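Local coordinates for protein bifunctional enzyme IspD/IspF (Campylobacter jejuni, PDB 1W55) that makes 4-diphosphocytidyl-2-C-methyl-D-erythritol from CTP and methylerythritol phosphate, and converts its 2-phosphate to the 2,4-cyclodiphosphate with release of CMP, two steps of isoprenoid precursor synthesis, at residues K62-K65 and N66-F69. Residues are numbered along the deposited sequence; the frame is centred on the assembly and turned at random.
Sequences KFTK and NYEF
N66 gives its backbone N-H to the hydroxyl of T64, a worked example of the ST turn, in which a threonine side chain takes the amide two residues ahead. The bond from N66 N to T64 OG1 is 3.0 Å long and nearly straight, at 164°. The threonine's first torsion (178°) contributes by holding OG1 opposite its own N and beside its carbonyl carbon, on the side of the N66 amide. N66 CB also packs against this oxygen, 3.4 Å from T64 OG1, the two side chains crossing at about a right angle.

At Y67 the methyl branch takes over: T64 CG2 meets the ring obliquely, 3.5 Å from Y67 CD1. The ring's remaining neighbours include helix 33-42 and strand 50-54. E68 faces the other way, its carboxylate in a salt bridge with K49 and its backbone hydrogen-bonded to I50 and V52 of the neighbouring strand. F69 turns back toward the threonine, whose CG2 lies in the ring plane at its edge, 3.9 Å from F69 CZ; M60 and I57 of helix 57-61 also touch this ring.

The turn thus closes a beta-alpha-beta crossover of the cytidylyltransferase domain, leading from helix 57-61 into parallel strand 68-71. One threonine divides the labour: its polar branch satisfies an amide at the bend, while its apolar branch fits against Y67, at the approach to the strand, and F69, within it.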
loop_
_atom_site.group_PDB
_atom_site.type_symbol
_atom_site.label_atom_id
_atom_site.label_comp_id
_atom_site.label_asym_id
_atom_site.label_seq_id
_atom_site.Cartn_x
_atom_site.Cartn_y
_atom_site.Cartn_z
ATOM N N LYS A 62 1.591 12.076 -35.336
ATOM C CA LYS A 62 2.515 12.860 -34.525
ATOM C C LYS A 62 2.985 12.139 -33.267
ATOM O O LYS A 62 3.836 12.655 -32.545
ATOM C CB LYS A 62 1.876 14.198 -34.144
ATOM C CG LYS A 62 1.763 15.148 -35.314
ATOM C CD LYS A 62 1.110 16.439 -34.916
ATOM C CE LYS A 62 1.086 17.403 -36.099
ATOM N NZ LYS A 62 1.043 18.823 -35.633
ATOM N N PHE A 63 2.438 10.947 -33.020
ATOM C CA PHE A 63 2.677 10.215 -31.775
ATOM C C PHE A 63 3.537 8.977 -31.966
ATOM O O PHE A 63 4.046 8.410 -30.992
ATOM C CB PHE A 63 1.348 9.811 -31.125
ATOM C CG PHE A 63 0.628 10.948 -30.464
ATOM C CD1 PHE A 63 -0.097 11.861 -31.218
ATOM C CD2 PHE A 63 0.680 11.111 -29.080
ATOM C CE1 PHE A 63 -0.763 12.921 -30.610
ATOM C CE2 PHE A 63 0.021 12.160 -28.460
ATOM C CZ PHE A 63 -0.702 13.067 -29.220
ATOM N N THR A 64 3.689 8.542 -33.209
ATOM C CA THR A 64 4.496 7.364 -33.494
ATOM C C THR A 64 4.816 7.245 -34.983
ATOM O O THR A 64 4.120 7.807 -35.821
ATOM C CB THR A 64 3.792 6.070 -32.969
ATOM O OG1 THR A 64 4.574 4.916 -33.301
ATOM C CG2 THR A 64 2.463 5.828 -33.682
ATOM N N LYS A 65 5.861 6.484 -35.291
ATOM C CA LYS A 65 6.232 6.160 -36.662
ATOM C C LYS A 65 6.116 4.650 -36.911
ATOM O O LYS A 65 6.478 4.161 -37.982
ATOM C CB LYS A 65 7.661 6.654 -36.950
ATOM C CG LYS A 65 8.679 6.381 -35.818
ATOM C CD LYS A 65 9.901 7.301 -35.911
ATOM C CE LYS A 65 9.838 8.441 -34.899
ATOM N NZ LYS A 65 10.086 9.776 -35.536
ATOM N N ASN A 66 5.595 3.922 -35.922
ATOM C CA ASN A 66 5.597 2.455 -35.925
ATOM C C ASN A 66 4.414 1.755 -36.595
ATOM O O ASN A 66 4.451 0.539 -36.792
ATOM C CB ASN A 66 5.728 1.922 -34.492
ATOM C CG ASN A 66 7.109 2.154 -33.907
ATOM O OD1 ASN A 66 8.109 2.164 -34.630
ATOM N ND2 ASN A 66 7.171 2.345 -32.594
ATOM N N TYR A 67 3.362 2.493 -36.931
ATOM C CA TYR A 67 2.162 1.850 -37.462
ATOM C C TYR A 67 1.729 2.445 -38.774
ATOM O O TYR A 67 2.090 3.568 -39.119
ATOM C CB TYR A 67 0.991 1.943 -36.475
ATOM C CG TYR A 67 1.353 1.714 -35.030
ATOM C CD1 TYR A 67 1.038 2.663 -34.062
ATOM C CD2 TYR A 67 2.003 0.551 -34.626
ATOM C CE1 TYR A 67 1.360 2.458 -32.737
ATOM C CE2 TYR A 67 2.337 0.342 -33.299
ATOM C CZ TYR A 67 2.016 1.304 -32.361
ATOM O OH TYR A 67 2.338 1.110 -31.037
ATOM N N GLU A 68 0.935 1.684 -39.507
ATOM C CA GLU A 68 0.281 2.232 -40.683
ATOM C C GLU A 68 -1.095 2.736 -40.284
ATOM O O GLU A 68 -1.857 2.039 -39.608
ATOM C CB GLU A 68 0.195 1.189 -41.791
ATOM C CG GLU A 68 1.543 0.938 -42.449
ATOM C CD GLU A 68 1.439 0.123 -43.723
ATOM O OE1 GLU A 68 2.147 -0.903 -43.810
ATOM O OE2 GLU A 68 0.663 0.514 -44.632
ATOM N N PHE A 69 -1.393 3.964 -40.680
ATOM C CA PHE A 69 -2.688 4.551 -40.407
ATOM C C PHE A 69 -3.530 4.567 -41.667
ATOM O O PHE A 69 -3.015 4.789 -42.765
ATOM C CB PHE A 69 -2.527 5.960 -39.854
ATOM C CG PHE A 69 -1.910 5.995 -38.494
ATOM C CD1 PHE A 69 -0.527 6.157 -38.348
ATOM C CD2 PHE A 69 -2.702 5.854 -37.356
ATOM C CE1 PHE A 69 0.056 6.184 -37.086
ATOM C CE2 PHE A 69 -2.133 5.870 -36.081
ATOM C CZ PHE A 69 -0.754 6.039 -35.939
#